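Local atomic coordinates of GCN5-related N-acetyltransferase (Kribbella flavida, PDB entry 4MY0), a protein that binds acetyl-coenzyme A and, judging by its family, probably transfers the acetyl group to amine substrates such as aminoglycosides. Residues G55-G59 / D60-A64; A148-R151 / S152-G155; L188-P191 / E192-A196; A358-T362 / A363-T367. One frame throughout, in Å; residues are numbered along the deposited sequence.

Contact 1: residues G55-G59 / D60-A64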
loop_
_atom_site.group_PDB
_atom_site.type_symbol
_atom_site.label_atom_id
_atom_site.label_comp_id
_atom_site.label_asym_id
_atom_site.label_seq_id
_atom_site.Cartn_x
_atom_site.Cartn_y
_atom_site.Cartn_z
ATOM N N GLY C 55 -9.957 -18.386 -37.141
ATOM C CA GLY C 55 -8.545 -18.104 -36.980
ATOM C C GLY C 55 -7.917 -17.581 -38.254
ATOM O O GLY C 55 -8.546 -17.590 -39.323
ATOM N N VAL C 56 -6.682 -17.102 -38.131
ATOM C CA VAL C 56 -5.870 -16.786 -39.296
ATOM C C VAL C 56 -4.650 -17.699 -39.278
ATOM O O VAL C 56 -4.032 -17.868 -38.221
ATOM C CB VAL C 56 -5.401 -15.327 -39.296
ATOM C CG1 VAL C 56 -4.369 -15.111 -40.411
ATOM C CG2 VAL C 56 -6.590 -14.395 -39.484
ATOM N N VAL C 57 -4.323 -18.325 -40.414
ATOM C CA VAL C 57 -3.063 -19.059 -40.504
ATOM C C VAL C 57 -2.102 -18.389 -41.477
ATOM O O VAL C 57 -2.520 -17.602 -42.335
ATOM C CB VAL C 57 -3.227 -20.539 -40.930
ATOM C CG1 VAL C 57 -4.050 -21.319 -39.909
ATOM C CG2 VAL C 57 -3.813 -20.646 -42.348
ATOM N N SER C 58 -0.814 -18.693 -41.306
ATOM C CA SER C 58 0.226 -18.384 -42.280
ATOM C C SER C 58 0.877 -19.716 -42.637
ATOM O O SER C 58 1.569 -20.322 -41.805
ATOM C CB SER C 58 1.259 -17.427 -41.682
ATOM O OG SER C 58 2.226 -17.043 -42.648
ATOM N N GLY C 59 0.652 -20.186 -43.862
ATOM C CA GLY C 59 1.006 -21.551 -44.202
ATOM C C GLY C 59 0.081 -22.445 -43.401
ATOM O O GLY C 59 -1.142 -22.344 -43.539
ATOM N N ASP C 60 0.650 -23.298 -42.549
ATOM C CA ASP C 60 -0.160 -24.076 -41.609
ATOM C C ASP C 60 0.106 -23.719 -40.135
ATOM O O ASP C 60 -0.220 -24.489 -39.231
ATOM C CB ASP C 60 -0.016 -25.586 -41.858
ATOM C CG ASP C 60 1.429 -26.031 -41.938
ATOM O OD1 ASP C 60 2.064 -26.169 -40.869
ATOM O OD2 ASP C 60 1.924 -26.255 -43.067
ATOM N N GLU C 61 0.686 -22.549 -39.892
ATOM C CA GLU C 61 0.856 -22.071 -38.523
ATOM C C GLU C 61 -0.299 -21.136 -38.126
ATOM O O GLU C 61 -0.607 -20.180 -38.851
ATOM C CB GLU C 61 2.188 -21.334 -38.381
ATOM C CG GLU C 61 2.887 -21.567 -37.057
ATOM C CD GLU C 61 3.605 -22.910 -37.007
ATOM O OE1 GLU C 61 4.468 -23.164 -37.878
ATOM O OE2 GLU C 61 3.303 -23.713 -36.098
ATOM N N VAL C 62 -0.938 -21.410 -36.985
ATOM C CA VAL C 62 -1.999 -20.534 -36.474
ATOM C C VAL C 62 -1.364 -19.247 -35.960
ATOM O O VAL C 62 -0.446 -19.273 -35.160
ATOM C CB VAL C 62 -2.834 -21.201 -35.359
ATOM C CG1 VAL C 62 -3.762 -20.175 -34.705
ATOM C CG2 VAL C 62 -3.645 -22.381 -35.910
ATOM N N VAL C 63 -1.858 -18.114 -36.425
ATOM C CA VAL C 63 -1.224 -16.830 -36.132
ATOM C C VAL C 63 -2.205 -15.898 -35.379
ATOM O O VAL C 63 -1.808 -14.917 -34.728
ATOM C CB VAL C 63 -0.710 -16.269 -37.486
ATOM C CG1 VAL C 63 -0.826 -14.784 -37.593
ATOM C CG2 VAL C 63 0.712 -16.781 -37.764
ATOM N N ALA C 64 -3.493 -16.234 -35.438
ATOM C CA ALA C 64 -4.529 -15.429 -34.774
ATOM C C ALA C 64 -5.807 -16.242 -34.578
ATOM O O ALA C 64 -6.057 -17.215 -35.305
ATOM C CB ALA C 64 -4.824 -14.152 -35.576
#

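Contact 2: residues A148-R151 / S152-G155. With ACO (acetyl coenzyme *a), chain P.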
loop_
_atom_site.group_PDB
_atom_site.type_symbol
_atom_site.label_atom_id
_atom_site.label_comp_id
_atom_site.label_asym_id
_atom_site.label_seq_id
_atom_site.Cartn_x
_atom_site.Cartn_y
_atom_site.Cartn_z
ATOM N N ALA C 148 -22.678 -6.662 7.249
ATOM C CA ALA C 148 -23.525 -6.605 8.454
ATOM C C ALA C 148 -24.811 -5.831 8.172
ATOM O O ALA C 148 -25.840 -6.045 8.812
ATOM C CB ALA C 148 -22.766 -5.961 9.625
ATOM N N ASP C 149 -24.734 -4.913 7.216
ATOM C CA ASP C 149 -25.879 -4.107 6.814
ATOM C C ASP C 149 -26.909 -4.977 6.070
ATOM O O ASP C 149 -28.111 -4.922 6.349
ATOM C CB ASP C 149 -25.372 -2.979 5.911
ATOM C CG ASP C 149 -26.409 -1.908 5.660
ATOM O OD1 ASP C 149 -27.604 -2.111 6.003
ATOM O OD2 ASP C 149 -26.020 -0.859 5.099
ATOM N N LEU C 150 -26.424 -5.782 5.132
ATOM C CA LEU C 150 -27.269 -6.695 4.370
ATOM C C LEU C 150 -27.929 -7.718 5.288
ATOM O O LEU C 150 -29.093 -8.104 5.101
ATOM C CB LEU C 150 -26.412 -7.416 3.336
ATOM C CG LEU C 150 -25.789 -6.488 2.299
ATOM C CD1 LEU C 150 -25.008 -7.285 1.283
ATOM C CD2 LEU C 150 -26.860 -5.682 1.611
ATOM N N ARG C 151 -27.176 -8.139 6.297
ATOM C CA ARG C 151 -27.596 -9.209 7.180
ATOM C C ARG C 151 -28.894 -8.859 7.909
ATOM O O ARG C 151 -29.693 -9.743 8.221
ATOM C CB ARG C 151 -26.490 -9.501 8.190
ATOM C CG ARG C 151 -26.858 -10.600 9.155
ATOM C CD ARG C 151 -25.802 -10.829 10.217
ATOM N NE ARG C 151 -26.373 -11.735 11.198
ATOM C CZ ARG C 151 -27.018 -11.326 12.278
ATOM N NH1 ARG C 151 -27.553 -12.209 13.108
ATOM N NH2 ARG C 151 -27.120 -10.027 12.524
ATOM N N SER C 152 -29.113 -7.574 8.169
ATOM C CA SER C 152 -30.284 -7.172 8.949
ATOM C C SER C 152 -31.454 -6.664 8.108
ATOM O O SER C 152 -32.327 -5.979 8.632
ATOM C CB SER C 152 -29.894 -6.107 9.973
ATOM O OG SER C 152 -29.394 -4.964 9.309
ATOM N N LEU C 153 -31.489 -7.010 6.818
ATOM C CA LEU C 153 -32.583 -6.568 5.949
ATOM C C LEU C 153 -33.925 -7.244 6.236
ATOM O O LEU C 153 -34.975 -6.721 5.858
ATOM C CB LEU C 153 -32.211 -6.700 4.469
ATOM C CG LEU C 153 -31.191 -5.656 4.028
ATOM C CD1 LEU C 153 -30.846 -5.827 2.565
ATOM C CD2 LEU C 153 -31.702 -4.242 4.307
ATOM N N GLY C 154 -33.902 -8.390 6.912
ATOM C CA GLY C 154 -35.140 -9.028 7.337
ATOM C C GLY C 154 -35.651 -10.056 6.345
ATOM O O GLY C 154 -34.863 -10.796 5.754
ATOM N N GLY C 155 -36.970 -10.106 6.167
ATOM C CA GLY C 155 -37.592 -11.071 5.275
ATOM C C GLY C 155 -37.421 -12.509 5.744
ATOM O O GLY C 155 -37.268 -13.420 4.922
HETATM N N1A ACO P . -23.613 -10.635 13.866
HETATM C C2A ACO P . -24.291 -10.301 14.986
HETATM N N3A ACO P . -25.081 -11.163 15.662
HETATM C C4A ACO P . -25.231 -12.438 15.229
HETATM C C5A ACO P . -24.525 -12.874 14.011
HETATM C C6A ACO P . -23.676 -11.875 13.322
HETATM N N6A ACO P . -22.993 -12.202 12.194
HETATM N N7A ACO P . -24.855 -14.168 13.815
HETATM C C8A ACO P . -25.697 -14.535 14.813
HETATM N N9A ACO P . -25.924 -13.499 15.649
HETATM C C1B ACO P . -26.774 -13.506 16.860
HETATM C C2B ACO P . -28.246 -13.583 16.525
HETATM O O2B ACO P . -28.787 -12.308 16.156
HETATM C C3B ACO P . -28.791 -14.081 17.846
HETATM O O3B ACO P . -28.806 -12.990 18.760
HETATM P P3B ACO P . -30.147 -12.172 19.106
HETATM O O7A ACO P . -30.792 -11.922 17.760
HETATM O O8A ACO P . -30.902 -13.138 19.994
HETATM O O9A ACO P . -29.647 -10.939 19.819
HETATM C C4B ACO P . -27.716 -15.018 18.372
HETATM O O4B ACO P . -26.523 -14.668 17.653
HETATM C C5B ACO P . -28.049 -16.490 18.139
HETATM O O5B ACO P . -28.489 -16.627 16.785
HETATM P P1A ACO P . -28.629 -18.043 16.025
HETATM O O1A ACO P . -28.696 -19.182 17.015
HETATM O O2A ACO P . -29.685 -17.807 14.983
HETATM O O3A ACO P . -27.164 -18.132 15.348
HETATM P P2A ACO P . -26.853 -18.734 13.889
HETATM O O4A ACO P . -27.668 -20.003 13.734
HETATM O O5A ACO P . -27.019 -17.631 12.890
HETATM O O6A ACO P . -25.293 -19.161 14.015
HETATM C CBP ACO P . -23.076 -18.499 13.338
HETATM C CCP ACO P . -24.274 -18.184 14.222
HETATM C CDP ACO P . -22.448 -19.836 13.719
HETATM C CEP ACO P . -22.054 -17.384 13.506
HETATM C CAP ACO P . -23.614 -18.554 11.905
HETATM O OAP ACO P . -24.318 -17.334 11.617
HETATM C C9P ACO P . -22.545 -18.839 10.883
HETATM O O9P ACO P . -22.375 -19.996 10.517
HETATM N N8P ACO P . -21.828 -17.811 10.403
HETATM C C7P ACO P . -20.777 -17.950 9.403
HETATM C C6P ACO P . -19.613 -18.817 9.877
HETATM C C5P ACO P . -19.111 -18.352 11.227
HETATM O O5P ACO P . -18.901 -17.161 11.438
HETATM N N4P ACO P . -18.892 -19.294 12.145
HETATM C C3P ACO P . -17.822 -19.150 13.130
HETATM C C2P ACO P . -18.352 -18.858 14.525
HETATM S S1P ACO P . -17.030 -18.944 15.705
#

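Contact 3: residues L188-P191 / E192-A196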
loop_
_atom_site.group_PDB
_atom_site.type_symbol
_atom_site.label_atom_id
_atom_site.label_comp_id
_atom_site.label_asym_id
_atom_site.label_seq_id
_atom_site.Cartn_x
_atom_site.Cartn_y
_atom_site.Cartn_z
ATOM N N LEU C 188 -26.971 -10.227 -20.695
ATOM C CA LEU C 188 -26.772 -11.449 -21.473
ATOM C C LEU C 188 -27.842 -12.498 -21.167
ATOM O O LEU C 188 -28.301 -12.618 -20.028
ATOM C CB LEU C 188 -25.404 -12.068 -21.185
ATOM C CG LEU C 188 -24.125 -11.308 -21.519
ATOM C CD1 LEU C 188 -22.907 -12.162 -21.214
ATOM C CD2 LEU C 188 -24.143 -10.918 -22.964
ATOM N N VAL C 189 -28.222 -13.259 -22.190
ATOM C CA VAL C 189 -29.001 -14.482 -22.011
ATOM C C VAL C 189 -28.077 -15.659 -22.328
ATOM O O VAL C 189 -27.561 -15.760 -23.444
ATOM C CB VAL C 189 -30.183 -14.548 -22.984
ATOM C CG1 VAL C 189 -30.931 -15.865 -22.813
ATOM C CG2 VAL C 189 -31.108 -13.366 -22.787
ATOM N N TRP C 190 -27.853 -16.532 -21.352
ATOM C CA TRP C 190 -27.016 -17.706 -21.557
ATOM C C TRP C 190 -27.884 -18.912 -21.875
ATOM O O TRP C 190 -29.033 -18.982 -21.442
ATOM C CB TRP C 190 -26.211 -18.018 -20.288
ATOM C CG TRP C 190 -25.153 -17.017 -19.941
ATOM C CD1 TRP C 190 -25.309 -15.866 -19.217
ATOM C CD2 TRP C 190 -23.764 -17.093 -20.282
ATOM N NE1 TRP C 190 -24.097 -15.217 -19.104
ATOM C CE2 TRP C 190 -23.134 -15.955 -19.747
ATOM C CE3 TRP C 190 -22.991 -18.014 -20.995
ATOM C CZ2 TRP C 190 -21.767 -15.715 -19.908
ATOM C CZ3 TRP C 190 -21.640 -17.774 -21.149
ATOM C CH2 TRP C 190 -21.043 -16.642 -20.616
ATOM N N PRO C 191 -27.330 -19.884 -22.615
ATOM C CA PRO C 191 -28.024 -21.172 -22.785
ATOM C C PRO C 191 -28.353 -21.805 -21.429
ATOM O O PRO C 191 -27.589 -21.613 -20.476
ATOM C CB PRO C 191 -26.988 -22.034 -23.508
ATOM C CG PRO C 191 -26.065 -21.044 -24.193
ATOM C CD PRO C 191 -26.013 -19.850 -23.283
ATOM N N GLU C 192 -29.463 -22.535 -21.340
ATOM C CA GLU C 192 -29.849 -23.216 -20.100
ATOM C C GLU C 192 -28.748 -24.157 -19.610
ATOM O O GLU C 192 -28.528 -24.294 -18.401
ATOM C CB GLU C 192 -31.153 -24.001 -20.290
ATOM C CG GLU C 192 -31.535 -24.882 -19.098
ATOM C CD GLU C 192 -32.929 -25.476 -19.224
ATOM O OE1 GLU C 192 -33.137 -26.622 -18.767
ATOM O OE2 GLU C 192 -33.820 -24.791 -19.772
ATOM N N SER C 193 -28.060 -24.794 -20.557
ATOM C CA SER C 193 -26.966 -25.717 -20.252
ATOM C C SER C 193 -25.833 -25.010 -19.507
ATOM O O SER C 193 -25.303 -25.529 -18.515
ATOM C CB SER C 193 -26.416 -26.343 -21.542
ATOM O OG SER C 193 -25.595 -25.423 -22.252
ATOM N N LYS C 194 -25.467 -23.825 -19.991
ATOM C CA LYS C 194 -24.364 -23.054 -19.416
ATOM C C LYS C 194 -24.716 -22.556 -18.015
ATOM O O LYS C 194 -23.861 -22.479 -17.132
ATOM C CB LYS C 194 -24.008 -21.881 -20.330
ATOM C CG LYS C 194 -22.528 -21.514 -20.312
ATOM C CD LYS C 194 -21.708 -22.418 -21.228
ATOM C CE LYS C 194 -20.209 -22.191 -21.034
ATOM N NZ LYS C 194 -19.403 -22.851 -22.108
ATOM N N ILE C 195 -25.988 -22.237 -17.810
ATOM C CA ILE C 195 -26.472 -21.822 -16.498
ATOM C C ILE C 195 -26.426 -22.987 -15.513
ATOM O O ILE C 195 -26.052 -22.816 -14.358
ATOM C CB ILE C 195 -27.890 -21.245 -16.599
ATOM C CG1 ILE C 195 -27.809 -19.837 -17.193
ATOM C CG2 ILE C 195 -28.591 -21.252 -15.225
ATOM C CD1 ILE C 195 -29.080 -19.358 -17.782
ATOM N N ALA C 196 -26.786 -24.174 -15.988
ATOM C CA ALA C 196 -26.671 -25.385 -15.185
ATOM C C ALA C 196 -25.221 -25.644 -14.725
ATOM O O ALA C 196 -24.988 -26.046 -13.575
ATOM C CB ALA C 196 -27.232 -26.592 -15.954
#

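Contact 4: residues A358-T362 / A363-T367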
loop_
_atom_site.group_PDB
_atom_site.type_symbol
_atom_site.label_atom_id
_atom_site.label_comp_id
_atom_site.label_asym_id
_atom_site.label_seq_id
_atom_site.Cartn_x
_atom_site.Cartn_y
_atom_site.Cartn_z
ATOM N N ALA C 358 -27.261 14.344 -28.244
ATOM C CA ALA C 358 -26.350 15.437 -27.919
ATOM C C ALA C 358 -24.900 14.944 -27.829
ATOM O O ALA C 358 -23.989 15.552 -28.397
ATOM C CB ALA C 358 -26.766 16.101 -26.624
ATOM N N ALA C 359 -24.693 13.836 -27.122
ATOM C CA ALA C 359 -23.354 13.274 -26.972
ATOM C C ALA C 359 -22.779 12.764 -28.288
ATOM O O ALA C 359 -21.574 12.893 -28.535
ATOM C CB ALA C 359 -23.350 12.158 -25.926
ATOM N N LEU C 360 -23.629 12.157 -29.118
ATOM C CA LEU C 360 -23.187 11.612 -30.399
ATOM C C LEU C 360 -22.771 12.715 -31.369
ATOM O O LEU C 360 -21.865 12.533 -32.192
ATOM C CB LEU C 360 -24.293 10.773 -31.039
ATOM C CG LEU C 360 -24.732 9.555 -30.238
ATOM C CD1 LEU C 360 -25.798 8.805 -30.991
ATOM C CD2 LEU C 360 -23.534 8.664 -29.968
ATOM N N ARG C 361 -23.443 13.856 -31.288
ATOM C CA ARG C 361 -23.101 14.962 -32.165
ATOM C C ARG C 361 -21.791 15.588 -31.708
ATOM O O ARG C 361 -20.917 15.865 -32.520
ATOM C CB ARG C 361 -24.212 16.007 -32.181
ATOM C CG ARG C 361 -25.463 15.549 -32.889
ATOM C CD ARG C 361 -26.401 16.727 -33.139
ATOM N NE ARG C 361 -27.633 16.297 -33.797
ATOM C CZ ARG C 361 -27.794 16.244 -35.119
ATOM N NH1 ARG C 361 -28.951 15.838 -35.631
ATOM N NH2 ARG C 361 -26.798 16.595 -35.928
ATOM N N THR C 362 -21.653 15.793 -30.402
ATOM C CA THR C 362 -20.402 16.323 -29.853
ATOM C C THR C 362 -19.230 15.376 -30.121
ATOM O O THR C 362 -18.131 15.817 -30.399
ATOM C CB THR C 362 -20.529 16.629 -28.352
ATOM O OG1 THR C 362 -21.592 17.570 -28.159
ATOM C CG2 THR C 362 -19.221 17.230 -27.794
ATOM N N ALA C 363 -19.470 14.070 -30.071
ATOM C CA ALA C 363 -18.416 13.111 -30.387
ATOM C C ALA C 363 -18.155 12.983 -31.900
ATOM O O ALA C 363 -17.216 12.300 -32.309
ATOM C CB ALA C 363 -18.747 11.762 -29.795
ATOM N N GLY C 364 -18.986 13.623 -32.724
ATOM C CA GLY C 364 -18.837 13.557 -34.177
ATOM C C GLY C 364 -19.318 12.252 -34.827
ATOM O O GLY C 364 -19.040 11.984 -35.997
ATOM N N LEU C 365 -20.043 11.434 -34.071
ATOM C CA LEU C 365 -20.442 10.107 -34.553
ATOM C C LEU C 365 -21.715 10.194 -35.367
ATOM O O LEU C 365 -22.100 9.261 -36.075
ATOM C CB LEU C 365 -20.653 9.161 -33.366
ATOM C CG LEU C 365 -19.445 8.315 -32.959
ATOM C CD1 LEU C 365 -18.148 9.016 -33.272
ATOM C CD2 LEU C 365 -19.526 7.921 -31.497
ATOM N N VAL C 366 -22.357 11.347 -35.265
ATOM C CA VAL C 366 -23.649 11.581 -35.872
ATOM C C VAL C 366 -23.637 13.012 -36.425
ATOM O O VAL C 366 -23.169 13.930 -35.752
ATOM C CB VAL C 366 -24.728 11.407 -34.792
ATOM C CG1 VAL C 366 -25.798 12.450 -34.909
ATOM C CG2 VAL C 366 -25.276 9.983 -34.801
ATOM N N THR C 367 -24.135 13.201 -37.646
ATOM C CA THR C 367 -24.031 14.500 -38.322
ATOM C C THR C 367 -25.310 14.847 -39.110
ATOM O O THR C 367 -26.011 13.954 -39.584
ATOM C CB THR C 367 -22.765 14.531 -39.241
ATOM O OG1 THR C 367 -22.253 15.860 -39.342
ATOM C CG2 THR C 367 -23.063 14.002 -40.621
HETATM O O HOH W 1 -21.893 16.083 -35.326
#

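Contact 1: residues G55-G59 / D60-A64
A beta hairpin in the first GNAT domain, turning tightly through a type II' turn at Ser58-Glu61 and carrying a classic bulge, joins strand 53-58 to strand 61-75. Next to the turn the backbone pairing is regular: Ser58 N donates to Glu61 O at 2.9 Å, and Glu61 N returns a bond to Ser58 O. Gly59 fits the turn by its positive phi of 67°. Farther along, Val63 and Ala64 both stand opposite Val56, whose carbonyl oxygen takes two donors. Val63 N comes in the carbonyl plane at 2.8 Å, while Ala64 N, at 3.3 Å, meets Val56 O on a more bent path. The extra residue shifts the register by one. On one face Val57 lies across from Val62, and helix 18-26 packs against Val62; on the other, Val56 and Ala64 meet and pack against helix 99-113. Ala64 lies near Val90 and Gly100, two acetyl-CoA-binding residues, so the bulged end of the hairpin borders the cofactor site. Ser58 directs OG, anti to the backbone N (chi1 -176°), to Asp6; its CB touches Val63 CG2 at 4.0 Å. Val56 and Ala64 approach through their beta carbons, CB to CB 3.9 Å.

Contact 2: residues A148-R151 / S152-G155
The last turn of helix 147-151 runs into the loop 152-155 with its backbone bonds shortened to i to i+3: Leu153 N donates to Leu150 O at 3.1 Å, from well above the carbonyl plane, and Ser152 N makes a weak bond to Asp149 O. The hydroxyl of Ser152 gives Asp149 O a second donor. Its OG sits between the backbone N and the carbonyl carbon (chi1 61°), a torsion that folds it back to donate to Asp149 O at 3.2 Å. Leu150 and Leu153 lie side by side, CD2 to CD1 4.1 Å, and both rest on Trp240 of helix 233-244. The Asp149 carboxylate turns to another loop, accepting from the backbone N atoms of Glu268 and His269.

Arg151 leaves this compact turn as a fully extended chain, from CG anti to the backbone N (chi1 180°) to NE, and reaches an acetyl-coenzyme A. One face of its guanidinium lies over the adenine, with ACO C5A 3.1 Å above the plane and offset toward the rim. At the guanidinium edge, in plane, NH1 donates to the ribose hydroxyl oxygen O2B of ACO at 3.3 Å. The same cofactor is hydrogen-bonded to Ser248 of this chain and to backbone N atoms of a third subunit, including Gly98 and Gly100. Face contact with the adenine and the bond to the ribose would together hold the nucleoside end at a subunit boundary, and the positive charge probably favours the electron-rich purine against its face.

Contact 3: residues L188-P191 / E192-A196
Trp190 and Pro191 lead from the short strand 188-189 into helix 192-200 of the second GNAT domain, and Pro191 occupies the N-cap position. The tight part of the contact centres on the Pro191 carbonyl. Ile195 N donates to Pro191 O at 3.2 Å, in the carbonyl plane, in the first i to i+4 bond of the helix; Lys194 N adds a weak bond to the same oxygen. Ile195, buried, completes this inner side. Its CG1 lies beside the backbone N (chi1 -76°), which sends the longer branch back along the chain, so that CG1 meets Trp190 CB at 3.9 Å and CD1 reaches Trp190 O at 3.7 Å. Beyond it, Ala168 and Leu172 of helix 168-182 pack on Ile195.

The outer side is looser. Glu192 runs extended from the helix start, touching Pro191 mainly through its CB, and Ser193 brings OG no closer than 3.9 Å to Pro191 CB; both residues are exposed. Lys194 mediates between the two sides. Its aliphatic root lies beside the proline ring, with CB 4.1 Å from Pro191 CD, before a bend at chi2 (82°) carries the amine away to a salt bridge with Asp43. The indole of Trp190 is in turn set by neighbours on strand 61-75, the rings of Trp69 and Phe71, each in an edge-to-face pairing with it. The helix start is thereby joined to the strand of the first GNAT domain. Where lysine and indole cross obliquely, Lys194 CG stands 3.6 Å from Trp190 CE3.

Contact 4: residues A358-T362 / A363-T367
The guanidinium of Arg361 has Val366 CG1 over one face, 4.2 Å above the plane and over its centre, while Thr367 approaches obliquely, its C atom 3.9 Å from Arg361 NH2. The group is also tied outside the turn: NE forms a salt bridge with Asp374, and NH1 bonds to Gly368 O. Lower on the chain, Arg361 CG touches the same methyl, Val366 CG1, at 3.7 Å, so one branch of the valine supports both root and end of the arginine. The other branch, CG2, lies 4.0 Å from both CB and CD1 of Leu360. These side chains pack beside the Schellman motif that ends helix 357-362 in the sterol carrier protein domain. Gly364, with a positive phi of 77°, donates to Arg361 O, and Leu365 N meets Leu360 O at 2.8 Å, nearly in line with its C=O; Val366 N makes a weak bond to that oxygen. A water donates to Arg361 O and, at an unusually short distance that leaves its position somewhat doubtful, to Val366 O, bridging the last turn to the strand that pairs with strand 341-344. Within the helix, Thr362 OG1 and N reach Ala358 O from opposite faces of its plane. Leu360 and Ala363 pack against Leu265 of a fourth subunit.

How the contacts relate
All four contacts are local reversals or chain junctions, and none touches another; their settings differ. Contact 1 is the buried one, a hairpin held by strand pairing and valine packing; contact 3 lies largely at the surface, and contacts 2 and 4 are partly buried. Contacts 1 and 3 share an element, since strand 61-75 is one arm of the hairpin and also pairs with strand 188-189, though their centres are 31 Å apart. Helix ends are treated in three ways: a proline N-cap in contact 3, a serine-assisted exit in contact 2 and a Schellman motif in contact 4. Contact 2 alone touches acetyl-coenzyme A directly, while contact 4 packs on another subunit.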